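Local atomic coordinates of DHHA1 domain protein (Clostridium perfringens, PDB entry 3KEW), a protein that binds a zinc ion and is probably an editing hydrolase of the AlaX type, removing wrongly attached amino acids from alanine tRNA. Residues 12-17 / 86-91; 38-43 / 196-201; 44-49 / 93-98; 123-128 / 224-229. One frame throughout, in Å; residues are numbered along the deposited sequence.

In the fold
One zinc protein illustrates how the character of a contact follows its place in the fold. Contact 1 lies at the surface, where the approach to the first barrel strand meets the exit from the last, at the start of helix 88-112; aliphatic chain on indole and one backbone bond hold it. Contacts 2 and 3 are buried near the centre of the chain and share the glycine-rich loop after strand 36-37: contact 2 packs a phenyl ring apolarly, whereas contact 3 uses an amide to position a metal-binding histidine. Helix 88-112 serves contacts 1 and 3. Contact 4, partly buried, joins strands of the second sheet, and its Y225 reaches back to the helix turn of contact 3.

Contact 1 of 4, residues 12-17 / 86-91; sequences YIKEFK and LDWERR
K14 lays its aliphatic chain against the indole of W88, with CB 3.6 Å from CE3 and CD over one face of the ring, 4.0 Å above its plane. The first torsion of K14 places CG between its own backbone N and carbonyl carbon (chi1 65°); the chain runs across the indole at about a right angle and bends at chi3 and chi4, carrying NZ off. At the far end of the same indole, CH2 of W88 meets CA of Y12 at 3.8 Å, while CZ2 lies 4.0 Å from CD2 of the Y12 ring. Beside this packing stands one backbone bond, from L86 N to K14 O (2.8 Å), nearly straight at 166°.

L86 turns its side chain inward, and CD1 comes within 3.5 Å of I13 O. The same methyl lies over one face of the R91 guanidinium group, toward its rim. A water joins I13 O to R91 NH2, and R91 is fixed in turn by a salt bridge from NE to D49. The hydroxyl of Y12 is engaged by D205 and by the backbone N of R201.

D87 takes the N-cap position of helix 88-112. Strand 15-26 continues the pairing through a backbone bond between F16 and C84, joining the first and last strands in chain order of the six-stranded antiparallel barrel, just where the chain leaves it for the helix.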
loop_
_atom_site.group_PDB
_atom_site.type_symbol
_atom_site.label_atom_id
_atom_site.label_comp_id
_atom_site.label_asym_id
_atom_site.label_seq_id
_atom_site.Cartn_x
_atom_site.Cartn_y
_atom_site.Cartn_z
ATOM N N TYR A 12 -3.441 -9.502 5.753
ATOM C CA TYR A 12 -4.280 -9.317 6.932
ATOM C C TYR A 12 -3.698 -9.909 8.205
ATOM O O TYR A 12 -4.299 -9.767 9.267
ATOM C CB TYR A 12 -5.690 -9.857 6.697
ATOM C CG TYR A 12 -6.487 -9.035 5.716
ATOM C CD1 TYR A 12 -6.624 -9.442 4.388
ATOM C CD2 TYR A 12 -7.098 -7.847 6.107
ATOM C CE1 TYR A 12 -7.347 -8.693 3.486
ATOM C CE2 TYR A 12 -7.818 -7.080 5.199
ATOM C CZ TYR A 12 -7.944 -7.515 3.893
ATOM O OH TYR A 12 -8.664 -6.770 2.983
ATOM N N ILE A 13 -2.537 -10.560 8.103
ATOM C CA ILE A 13 -1.823 -11.050 9.283
ATOM C C ILE A 13 -1.345 -9.844 10.085
ATOM O O ILE A 13 -0.579 -9.018 9.577
ATOM C CB ILE A 13 -0.614 -11.973 8.922
ATOM C CG1 ILE A 13 -1.087 -13.289 8.304
ATOM C CG2 ILE A 13 0.262 -12.260 10.157
ATOM C CD1 ILE A 13 0.044 -14.133 7.739
ATOM N N LYS A 14 -1.820 -9.736 11.322
ATOM C CA LYS A 14 -1.421 -8.638 12.199
ATOM C C LYS A 14 -0.620 -9.073 13.434
ATOM O O LYS A 14 -0.009 -8.237 14.103
ATOM C CB LYS A 14 -2.639 -7.787 12.592
ATOM C CG LYS A 14 -3.696 -8.477 13.443
ATOM C CD LYS A 14 -4.842 -7.496 13.732
ATOM C CE LYS A 14 -5.499 -7.747 15.083
ATOM N NZ LYS A 14 -6.593 -8.749 15.015
ATOM N N GLU A 15 -0.643 -10.373 13.740
ATOM C CA GLU A 15 0.205 -10.976 14.782
ATOM C C GLU A 15 0.847 -12.233 14.234
ATOM O O GLU A 15 0.200 -12.998 13.499
ATOM C CB GLU A 15 -0.595 -11.383 16.009
ATOM C CG GLU A 15 -1.324 -10.278 16.721
ATOM C CD GLU A 15 -2.347 -10.831 17.683
ATOM O OE1 GLU A 15 -3.438 -10.232 17.791
ATOM O OE2 GLU A 15 -2.060 -11.876 18.314
ATOM N N PHE A 16 2.101 -12.461 14.621
ATOM C CA PHE A 16 2.876 -13.603 14.136
ATOM C C PHE A 16 4.034 -13.964 15.064
ATOM O O PHE A 16 4.369 -13.216 15.999
ATOM C CB PHE A 16 3.377 -13.365 12.703
ATOM C CG PHE A 16 4.402 -12.265 12.585
ATOM C CD1 PHE A 16 5.741 -12.575 12.389
ATOM C CD2 PHE A 16 4.029 -10.920 12.656
ATOM C CE1 PHE A 16 6.698 -11.571 12.286
ATOM C CE2 PHE A 16 4.980 -9.909 12.552
ATOM C CZ PHE A 16 6.320 -10.240 12.358
ATOM N N LYS A 17 4.624 -15.127 14.797
ATOM C CA LYS A 17 5.753 -15.639 15.555
ATOM C C LYS A 17 7.024 -15.425 14.756
ATOM O O LYS A 17 7.073 -15.673 13.546
ATOM C CB LYS A 17 5.556 -17.124 15.893
ATOM C CG LYS A 17 5.101 -17.422 17.332
ATOM C CD LYS A 17 3.847 -16.679 17.754
ATOM C CE LYS A 17 3.402 -17.036 19.172
ATOM N NZ LYS A 17 4.274 -16.443 20.228
ATOM N N LEU A 86 1.772 -6.097 14.693
ATOM C CA LEU A 86 1.751 -4.839 13.956
ATOM C C LEU A 86 0.879 -3.820 14.676
ATOM O O LEU A 86 -0.075 -4.174 15.376
ATOM C CB LEU A 86 1.222 -5.044 12.528
ATOM C CG LEU A 86 1.872 -6.034 11.555
ATOM C CD1 LEU A 86 1.140 -6.056 10.218
ATOM C CD2 LEU A 86 3.314 -5.736 11.315
ATOM N N ASP A 87 1.233 -2.548 14.518
ATOM C CA ASP A 87 0.302 -1.445 14.734
ATOM C C ASP A 87 -0.655 -1.556 13.548
ATOM O O ASP A 87 -0.336 -1.129 12.441
ATOM C CB ASP A 87 1.090 -0.127 14.700
ATOM C CG ASP A 87 0.238 1.114 14.991
ATOM O OD1 ASP A 87 -1.013 1.058 15.044
ATOM O OD2 ASP A 87 0.862 2.182 15.156
ATOM N N TRP A 88 -1.807 -2.183 13.780
ATOM C CA TRP A 88 -2.750 -2.476 12.698
ATOM C C TRP A 88 -3.486 -1.238 12.168
ATOM O O TRP A 88 -3.838 -1.182 10.993
ATOM C CB TRP A 88 -3.753 -3.581 13.073
ATOM C CG TRP A 88 -4.625 -3.933 11.885
ATOM C CD1 TRP A 88 -5.952 -3.653 11.725
ATOM C CD2 TRP A 88 -4.195 -4.552 10.666
ATOM N NE1 TRP A 88 -6.379 -4.083 10.489
ATOM C CE2 TRP A 88 -5.321 -4.642 9.823
ATOM C CE3 TRP A 88 -2.967 -5.058 10.209
ATOM C CZ2 TRP A 88 -5.254 -5.208 8.553
ATOM C CZ3 TRP A 88 -2.910 -5.627 8.953
ATOM C CH2 TRP A 88 -4.039 -5.701 8.145
ATOM N N GLU A 89 -3.715 -0.258 13.036
ATOM C CA GLU A 89 -4.373 0.983 12.642
ATOM C C GLU A 89 -3.558 1.733 11.586
ATOM O O GLU A 89 -4.103 2.160 10.570
ATOM C CB GLU A 89 -4.662 1.860 13.871
ATOM C CG GLU A 89 -6.101 1.753 14.397
ATOM C CD GLU A 89 -6.552 0.319 14.691
ATOM O OE1 GLU A 89 -6.108 -0.258 15.709
ATOM O OE2 GLU A 89 -7.367 -0.225 13.909
ATOM N N ARG A 90 -2.253 1.847 11.819
ATOM C CA ARG A 90 -1.329 2.451 10.873
ATOM C C ARG A 90 -1.287 1.674 9.557
ATOM O O ARG A 90 -1.311 2.267 8.481
ATOM C CB ARG A 90 0.067 2.494 11.479
ATOM C CG ARG A 90 1.119 3.144 10.604
ATOM C CD ARG A 90 2.506 2.929 11.187
ATOM N NE ARG A 90 3.554 3.248 10.219
ATOM C CZ ARG A 90 4.138 4.438 10.105
ATOM N NH1 ARG A 90 3.792 5.441 10.907
ATOM N NH2 ARG A 90 5.075 4.621 9.189
ATOM N N ARG A 91 -1.204 0.351 9.669
ATOM C CA ARG A 91 -1.135 -0.560 8.528
ATOM C C ARG A 91 -2.326 -0.334 7.631
ATOM O O ARG A 91 -2.175 -0.071 6.439
ATOM C CB ARG A 91 -1.252 -2.000 9.024
ATOM C CG ARG A 91 -0.265 -2.967 8.532
ATOM C CD ARG A 91 -0.042 -3.047 7.038
ATOM N NE ARG A 91 0.984 -4.069 6.893
ATOM C CZ ARG A 91 0.751 -5.314 6.494
ATOM N NH1 ARG A 91 -0.458 -5.681 6.101
ATOM N NH2 ARG A 91 1.742 -6.182 6.447
HETATM O O HOH W 1 0.315 -9.048 6.939
#

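Contact 2 of 4, residues 38-43 / 196-201; sequences AFFPGG and CGVHPR
F40 gives up more surface to this contact than any other residue, and the other segment meets its phenyl ring over one face and at the edge. Over that face sits a methyl of V198: CG2 lies 3.9 Å from the ring centroid and 19° off the ring normal, a CH-pi contact. The methyl is displaced toward the rim, where CD2 of F40 is its nearest atom at 3.7 Å. Near the rim of the opposite face lies the backbone N of G42, from the ring's own segment, 3.6 Å above the plane. CG of F40 is anti to the backbone N (chi1 -169°), a choice that swings the ring toward segment 196-201.

C196 contributes its carbonyl rather than its thiol. Its O approaches the ring edge near the plane, 3.4 Å from CZ of F40, and also accepts a hydrogen bond from the hydroxyl of Y8. V198, the third main participant, has CG1 anti to its backbone N, which leaves CG2 beside that N and facing the phenyl ring. Nearby, G43 O passes 4.1 Å from CA of G197, and no hydrogen bond crosses between the two segments.

Segment 196-201 directly follows the zinc ligand C195, so the contact packs the glycine-rich loop against the chain beside the zinc site. Both segments lie in loops: 38-43 between strands 36-37 and 51-53, in a loop whose glycine run is 42-45; 196-201 between strands 191-194 and 209-217. Y7 meets F40 edge-to-face, P41 touches strand 56-64, and P200 packs on helix 88-112 at M95 and L99.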
loop_
_atom_site.group_PDB
_atom_site.type_symbol
_atom_site.label_atom_id
_atom_site.label_comp_id
_atom_site.label_asym_id
_atom_site.label_seq_id
_atom_site.Cartn_x
_atom_site.Cartn_y
_atom_site.Cartn_z
ATOM N N ALA A 38 5.900 -9.807 9.004
ATOM C CA ALA A 38 4.716 -9.167 8.447
ATOM C C ALA A 38 4.855 -7.642 8.500
ATOM O O ALA A 38 3.915 -6.924 8.176
ATOM C CB ALA A 38 3.453 -9.626 9.201
ATOM N N PHE A 39 6.025 -7.152 8.922
ATOM C CA PHE A 39 6.304 -5.711 8.927
ATOM C C PHE A 39 6.688 -5.265 7.517
ATOM O O PHE A 39 7.729 -5.681 6.988
ATOM C CB PHE A 39 7.410 -5.341 9.935
ATOM C CG PHE A 39 7.005 -5.492 11.392
ATOM C CD1 PHE A 39 6.508 -4.403 12.109
ATOM C CD2 PHE A 39 7.129 -6.714 12.046
ATOM C CE1 PHE A 39 6.109 -4.536 13.442
ATOM C CE2 PHE A 39 6.753 -6.856 13.389
ATOM C CZ PHE A 39 6.234 -5.764 14.086
ATOM N N PHE A 40 5.829 -4.444 6.906
ATOM C CA PHE A 40 6.089 -3.834 5.595
ATOM C C PHE A 40 7.168 -2.776 5.805
ATOM O O PHE A 40 7.049 -1.967 6.740
ATOM C CB PHE A 40 4.798 -3.191 5.064
ATOM C CG PHE A 40 4.850 -2.750 3.614
ATOM C CD1 PHE A 40 4.392 -1.480 3.248
ATOM C CD2 PHE A 40 5.316 -3.603 2.615
ATOM C CE1 PHE A 40 4.406 -1.064 1.910
ATOM C CE2 PHE A 40 5.341 -3.199 1.278
ATOM C CZ PHE A 40 4.874 -1.926 0.920
ATOM N N PRO A 41 8.252 -2.820 4.999
ATOM C CA PRO A 41 9.300 -1.781 5.040
ATOM C C PRO A 41 8.938 -0.464 4.319
ATOM O O PRO A 41 9.597 0.567 4.540
ATOM C CB PRO A 41 10.490 -2.458 4.344
ATOM C CG PRO A 41 9.868 -3.439 3.399
ATOM C CD PRO A 41 8.575 -3.888 4.031
ATOM N N GLY A 42 7.896 -0.504 3.490
ATOM C CA GLY A 42 7.562 0.597 2.593
ATOM C C GLY A 42 7.698 0.155 1.149
ATOM O O GLY A 42 8.420 -0.801 0.866
ATOM N N GLY A 43 7.010 0.841 0.235
ATOM C CA GLY A 43 7.039 0.490 -1.190
ATOM C C GLY A 43 5.875 1.053 -1.991
ATOM O O GLY A 43 4.755 1.147 -1.494
ATOM N N CYS A 196 3.902 -2.316 -5.869
ATOM C CA CYS A 196 4.583 -2.950 -4.737
ATOM C C CYS A 196 3.881 -2.652 -3.414
ATOM O O CYS A 196 4.416 -2.942 -2.335
ATOM C CB CYS A 196 6.028 -2.437 -4.637
ATOM S SG CYS A 196 7.078 -2.917 -6.007
ATOM N N GLY A 197 2.697 -2.052 -3.488
ATOM C CA GLY A 197 1.944 -1.730 -2.282
ATOM C C GLY A 197 1.336 -2.945 -1.606
ATOM O O GLY A 197 1.294 -4.041 -2.176
ATOM N N VAL A 198 0.894 -2.738 -0.371
ATOM C CA VAL A 198 0.075 -3.702 0.363
ATOM C C VAL A 198 -1.370 -3.179 0.403
ATOM O O VAL A 198 -1.665 -2.161 1.041
ATOM C CB VAL A 198 0.673 -3.987 1.780
ATOM C CG1 VAL A 198 -0.333 -4.693 2.694
ATOM C CG2 VAL A 198 1.949 -4.835 1.639
ATOM N N HIS A 199 -2.249 -3.879 -0.309
ATOM C CA HIS A 199 -3.632 -3.464 -0.512
ATOM C C HIS A 199 -4.638 -4.350 0.245
ATOM O O HIS A 199 -4.340 -5.512 0.549
ATOM C CB HIS A 199 -3.940 -3.486 -2.017
ATOM C CG HIS A 199 -3.233 -2.412 -2.783
ATOM N ND1 HIS A 199 -3.852 -1.240 -3.158
ATOM C CD2 HIS A 199 -1.951 -2.314 -3.209
ATOM C CE1 HIS A 199 -2.987 -0.473 -3.798
ATOM N NE2 HIS A 199 -1.824 -1.100 -3.840
ATOM N N PRO A 200 -5.836 -3.805 0.564
ATOM C CA PRO A 200 -6.929 -4.668 1.023
ATOM C C PRO A 200 -7.349 -5.645 -0.083
ATOM O O PRO A 200 -6.966 -5.463 -1.231
ATOM C CB PRO A 200 -8.061 -3.672 1.327
ATOM C CG PRO A 200 -7.369 -2.348 1.534
ATOM C CD PRO A 200 -6.237 -2.385 0.551
ATOM N N ARG A 201 -8.099 -6.684 0.266
ATOM C CA ARG A 201 -8.445 -7.719 -0.714
ATOM C C ARG A 201 -9.777 -7.477 -1.393
ATOM O O ARG A 201 -10.171 -8.237 -2.282
ATOM C CB ARG A 201 -8.428 -9.113 -0.082
ATOM C CG ARG A 201 -7.052 -9.761 -0.071
ATOM C CD ARG A 201 -7.159 -11.249 0.201
ATOM N NE ARG A 201 -5.984 -11.747 0.910
ATOM C CZ ARG A 201 -5.689 -13.031 1.075
ATOM N NH1 ARG A 201 -6.480 -13.974 0.576
ATOM N NH2 ARG A 201 -4.592 -13.370 1.739
#

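Contact 3 of 4, residues 44-49 / 93-98; sequences GGQMGD and DGMQQH. With ZN (zinc ion), chain C.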
loop_
_atom_site.group_PDB
_atom_site.type_symbol
_atom_site.label_atom_id
_atom_site.label_comp_id
_atom_site.label_asym_id
_atom_site.label_seq_id
_atom_site.Cartn_x
_atom_site.Cartn_y
_atom_site.Cartn_z
ATOM N N GLY A 44 6.145 1.435 -3.236
ATOM C CA GLY A 44 5.133 2.034 -4.120
ATOM C C GLY A 44 4.496 3.341 -3.644
ATOM O O GLY A 44 3.398 3.692 -4.091
ATOM N N GLY A 45 5.182 4.057 -2.750
ATOM C CA GLY A 45 4.661 5.290 -2.176
ATOM C C GLY A 45 4.077 5.125 -0.780
ATOM O O GLY A 45 3.791 6.109 -0.090
ATOM N N GLN A 46 3.909 3.873 -0.361
ATOM C CA GLN A 46 3.256 3.553 0.891
ATOM C C GLN A 46 4.295 3.422 1.989
ATOM O O GLN A 46 5.352 2.826 1.775
ATOM C CB GLN A 46 2.484 2.248 0.720
ATOM C CG GLN A 46 1.686 1.758 1.910
ATOM C CD GLN A 46 0.819 0.591 1.512
ATOM O OE1 GLN A 46 0.738 0.246 0.321
ATOM N NE2 GLN A 46 0.168 -0.037 2.497
ATOM N N MET A 47 3.981 3.987 3.154
ATOM C CA MET A 47 4.843 3.951 4.335
ATOM C C MET A 47 4.965 2.559 4.950
ATOM O O MET A 47 4.122 1.693 4.720
ATOM C CB MET A 47 4.330 4.931 5.390
ATOM C CG MET A 47 5.085 6.256 5.423
ATOM S SD MET A 47 4.514 7.366 6.735
ATOM C CE MET A 47 6.064 8.151 7.211
ATOM N N GLY A 48 6.023 2.359 5.734
ATOM C CA GLY A 48 6.273 1.093 6.404
ATOM C C GLY A 48 5.595 0.962 7.752
ATOM O O GLY A 48 5.019 1.932 8.256
ATOM N N ASP A 49 5.693 -0.232 8.348
ATOM C CA ASP A 49 4.995 -0.554 9.598
ATOM C C ASP A 49 5.723 -0.155 10.885
ATOM O O ASP A 49 6.918 0.131 10.881
ATOM C CB ASP A 49 4.637 -2.047 9.643
ATOM C CG ASP A 49 3.474 -2.400 8.716
ATOM O OD1 ASP A 49 2.552 -1.562 8.579
ATOM O OD2 ASP A 49 3.478 -3.510 8.134
ATOM N N ASP A 93 -4.731 1.929 7.628
ATOM C CA ASP A 93 -4.857 3.300 7.114
ATOM C C ASP A 93 -4.136 3.454 5.776
ATOM O O ASP A 93 -4.734 3.894 4.799
ATOM C CB ASP A 93 -4.325 4.327 8.122
ATOM C CG ASP A 93 -4.305 5.740 7.559
ATOM O OD1 ASP A 93 -5.362 6.210 7.092
ATOM O OD2 ASP A 93 -3.228 6.379 7.580
ATOM N N GLY A 94 -2.864 3.051 5.740
ATOM C CA GLY A 94 -2.060 3.074 4.519
ATOM C C GLY A 94 -2.586 2.163 3.425
ATOM O O GLY A 94 -2.529 2.522 2.254
ATOM N N MET A 95 -3.096 0.991 3.807
ATOM C CA MET A 95 -3.740 0.073 2.853
ATOM C C MET A 95 -4.930 0.751 2.150
ATOM O O MET A 95 -5.054 0.676 0.921
ATOM C CB MET A 95 -4.191 -1.231 3.544
ATOM C CG MET A 95 -3.052 -2.181 4.032
ATOM S SD MET A 95 -3.544 -3.572 5.080
ATOM C CE MET A 95 -4.291 -4.609 3.818
ATOM N N GLN A 96 -5.785 1.414 2.936
ATOM C CA GLN A 96 -6.981 2.117 2.421
ATOM C C GLN A 96 -6.651 3.305 1.512
ATOM O O GLN A 96 -7.257 3.456 0.442
ATOM C CB GLN A 96 -7.901 2.574 3.569
ATOM C CG GLN A 96 -8.599 1.436 4.295
ATOM C CD GLN A 96 -9.430 1.901 5.466
ATOM O OE1 GLN A 96 -8.953 2.633 6.335
ATOM N NE2 GLN A 96 -10.674 1.459 5.512
ATOM N N GLN A 97 -5.688 4.140 1.916
ATOM C CA GLN A 97 -5.293 5.307 1.090
ATOM C C GLN A 97 -4.701 4.920 -0.249
ATOM O O GLN A 97 -4.917 5.612 -1.243
ATOM C CB GLN A 97 -4.309 6.232 1.811
ATOM C CG GLN A 97 -4.713 6.668 3.204
ATOM C CD GLN A 97 -6.208 6.913 3.381
ATOM O OE1 GLN A 97 -6.811 7.734 2.681
ATOM N NE2 GLN A 97 -6.806 6.212 4.348
ATOM N N HIS A 98 -3.953 3.815 -0.272
ATOM C CA HIS A 98 -3.304 3.357 -1.497
ATOM C C HIS A 98 -4.317 2.772 -2.478
ATOM O O HIS A 98 -4.308 3.127 -3.656
ATOM C CB HIS A 98 -2.204 2.337 -1.177
ATOM C CG HIS A 98 -1.187 2.171 -2.265
ATOM N ND1 HIS A 98 0.085 1.703 -2.016
ATOM C CD2 HIS A 98 -1.243 2.409 -3.600
ATOM C CE1 HIS A 98 0.764 1.652 -3.148
ATOM N NE2 HIS A 98 -0.018 2.076 -4.124
HETATM ZN ZN ZN C . 0.233 1.714 -6.406
HETATM O O HOH W 2 2.454 2.615 -6.146
HETATM O O HOH W 3 0.804 1.481 -8.555
HETATM O O HOH W 4 -0.317 3.794 -7.280
#
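The zinc site of this protein is built in part on an HxxxH motif, H98 to H102 in helix 88-112, and here the glycine-rich loop sets the first of these histidines. Q46 brings OE1 to the edge of the H98 imidazole, and ND1 donates a hydrogen bond to it (2.8 Å, angle 154°). The bond is not ideal: the donor lies above the plane of the amide carbonyl, and amide and ring stand 72° apart. With CG anti to its backbone N (chi1 -178°) and an extended chain beyond, Q46 spans the distance from the loop to the helix. Its OE1 also takes the backbone N of V198, so two N-H groups grip one oxygen.

Because ND1 carries the donated proton, NE2 is left to bind zinc, at 2.3 Å. H102, C195 and three waters complete six ligands. This second-shell use of a glutamine restrains the rotation of the metal-binding ring. Such a zinc site at the junction of a glycine-rich loop and a helix is consistent with the AlaX family and the editing domains of alanyl-tRNA synthetases, where it is the probable active site.

G44 serves the same centre through a ligand next to H98: its carbonyl O receives a hydrogen bond from one of the zinc waters; that O also lies 3.5 Å from CE1 of H98. The amide nitrogen of Q46 rests against the helix backbone, 3.6 Å from the carbonyl C of G94.

Contact 4 of 4, residues 123-128 / 224-229; sequences KEISTV and EYVAGN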
loop_
_atom_site.group_PDB
_atom_site.type_symbol
_atom_site.label_atom_id
_atom_site.label_comp_id
_atom_site.label_asym_id
_atom_site.label_seq_id
_atom_site.Cartn_x
_atom_site.Cartn_y
_atom_site.Cartn_z
ATOM N N LYS A 123 0.675 11.327 5.604
ATOM C CA LYS A 123 0.081 10.913 6.871
ATOM C C LYS A 123 -1.205 11.637 7.138
ATOM O O LYS A 123 -2.130 11.092 7.692
ATOM C CB LYS A 123 1.040 11.149 8.037
ATOM C CG LYS A 123 0.708 10.396 9.341
ATOM C CD LYS A 123 -0.230 9.208 9.144
ATOM C CE LYS A 123 0.303 7.925 9.775
ATOM N NZ LYS A 123 -0.791 7.093 10.380
ATOM N N GLU A 124 -1.255 12.883 6.727
ATOM C CA GLU A 124 -2.447 13.710 6.930
ATOM C C GLU A 124 -3.419 13.635 5.749
ATOM O O GLU A 124 -4.621 13.383 5.932
ATOM C CB GLU A 124 -2.069 15.168 7.233
ATOM C CG GLU A 124 -1.435 15.400 8.617
ATOM C CD GLU A 124 -2.262 14.837 9.771
ATOM O OE1 GLU A 124 -3.485 15.085 9.827
ATOM O OE2 GLU A 124 -1.678 14.145 10.631
ATOM N N ILE A 125 -2.891 13.838 4.543
ATOM C CA ILE A 125 -3.714 13.849 3.331
ATOM C C ILE A 125 -3.050 13.029 2.222
ATOM O O ILE A 125 -1.868 12.722 2.303
ATOM C CB ILE A 125 -4.021 15.325 2.879
ATOM C CG1 ILE A 125 -5.304 15.402 2.038
ATOM C CG2 ILE A 125 -2.815 15.972 2.180
ATOM C CD1 ILE A 125 -6.591 15.276 2.823
ATOM N N SER A 126 -3.811 12.644 1.204
ATOM C CA SER A 126 -3.240 11.965 0.053
ATOM C C SER A 126 -3.683 12.697 -1.197
ATOM O O SER A 126 -4.760 13.298 -1.201
ATOM C CB SER A 126 -3.711 10.511 -0.026
ATOM O OG SER A 126 -3.490 9.810 1.181
ATOM N N THR A 127 -2.858 12.656 -2.243
ATOM C CA THR A 127 -3.216 13.234 -3.536
ATOM C C THR A 127 -3.090 12.239 -4.693
ATOM O O THR A 127 -2.375 11.230 -4.615
ATOM C CB THR A 127 -2.429 14.534 -3.878
ATOM O OG1 THR A 127 -1.020 14.267 -3.895
ATOM C CG2 THR A 127 -2.702 15.636 -2.866
ATOM N N VAL A 128 -3.827 12.536 -5.752
ATOM C CA VAL A 128 -3.711 11.870 -7.048
ATOM C C VAL A 128 -3.763 12.988 -8.116
ATOM O O VAL A 128 -4.552 13.936 -7.988
ATOM C CB VAL A 128 -4.799 10.753 -7.233
ATOM C CG1 VAL A 128 -6.257 11.313 -7.282
ATOM C CG2 VAL A 128 -4.519 9.898 -8.468
ATOM N N GLU A 224 -7.041 16.151 -3.739
ATOM C CA GLU A 224 -6.906 15.659 -2.356
ATOM C C GLU A 224 -8.053 14.730 -1.964
ATOM O O GLU A 224 -9.223 15.080 -2.136
ATOM C CB GLU A 224 -6.854 16.822 -1.352
ATOM C CG GLU A 224 -5.491 17.418 -1.145
ATOM C CD GLU A 224 -5.495 18.618 -0.214
ATOM O OE1 GLU A 224 -4.902 19.651 -0.595
ATOM O OE2 GLU A 224 -6.088 18.539 0.888
ATOM N N TYR A 225 -7.730 13.559 -1.415
ATOM C CA TYR A 225 -8.765 12.603 -1.003
ATOM C C TYR A 225 -8.493 11.953 0.354
ATOM O O TYR A 225 -7.359 11.939 0.844
ATOM C CB TYR A 225 -8.989 11.515 -2.080
ATOM C CG TYR A 225 -7.857 10.513 -2.139
ATOM C CD1 TYR A 225 -6.761 10.722 -2.984
ATOM C CD2 TYR A 225 -7.863 9.365 -1.327
ATOM C CE1 TYR A 225 -5.715 9.822 -3.019
ATOM C CE2 TYR A 225 -6.814 8.458 -1.356
ATOM C CZ TYR A 225 -5.750 8.695 -2.206
ATOM O OH TYR A 225 -4.712 7.813 -2.236
ATOM N N VAL A 226 -9.553 11.389 0.931
ATOM C CA VAL A 226 -9.486 10.563 2.142
ATOM C C VAL A 226 -10.325 9.307 1.950
ATOM O O VAL A 226 -11.406 9.356 1.370
ATOM C CB VAL A 226 -9.965 11.324 3.418
ATOM C CG1 VAL A 226 -8.860 12.215 3.969
ATOM C CG2 VAL A 226 -11.209 12.159 3.129
ATOM N N ALA A 227 -9.805 8.173 2.405
ATOM C CA ALA A 227 -10.549 6.921 2.395
ATOM C C ALA A 227 -10.600 6.342 3.803
ATOM O O ALA A 227 -9.750 6.662 4.637
ATOM C CB ALA A 227 -9.926 5.918 1.414
ATOM N N GLY A 228 -11.607 5.511 4.060
ATOM C CA GLY A 228 -11.724 4.786 5.327
ATOM C C GLY A 228 -11.986 5.658 6.535
ATOM O O GLY A 228 -12.867 6.515 6.508
ATOM N N ASN A 229 -11.191 5.443 7.582
ATOM C CA ASN A 229 -11.356 6.124 8.872
ATOM C C ASN A 229 -10.987 7.607 8.834
ATOM O O ASN A 229 -11.442 8.386 9.668
ATOM C CB ASN A 229 -10.547 5.406 9.961
ATOM C CG ASN A 229 -10.454 3.901 9.729
ATOM O OD1 ASN A 229 -11.385 3.152 10.030
ATOM N ND2 ASN A 229 -9.321 3.454 9.192
HETATM O O HOH W 5 -5.667 10.184 2.630
#
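CG of Y225 stands between its own backbone N and carbonyl carbon (chi1 73°), a setting that folds the phenol back over the neighbouring strand, and S126 meets it there. CB of S126 sits over one face of the ring, 3.9 Å from the centroid and 27° off the normal, in a CH-pi contact; its closest ring atom is CZ at 3.5 Å. The hydroxyl of S126 turns elsewhere, with OG beside the backbone N, and donates to a water that in turn donates to Y225 O.

S126 and Y225 form an antiparallel hydrogen-bonded pair, in which Y225 N donates to S126 O at 3.0 Å; the return bond is not formed, and the water links S126 OG to Y225 O instead. S126 O also receives a CA-H...O contact from CA of E224. The two strands belong to the four-stranded antiparallel sheet, where 126-131 and 220-227 are the inner pair, between 116-121 and 209-217; their short segments run at 122° to each other, well short of straight antiparallel.

T127 pairs with E224 without hydrogen bonds, on the face away from Y225 and S126. There CG2 of T127 touches CG of E224 at 3.7 Å. I125 crosses the E224 chain at about a right angle, CG1 lying 3.4 Å from OE2, and its CD1 reaches CG1 of V226 at 4.0 Å. On the Y225 side helix 88-112 covers the sheet: Q101 and L104 touch the phenol, whose OH is hydrogen-bonded to the backbone O of Q97.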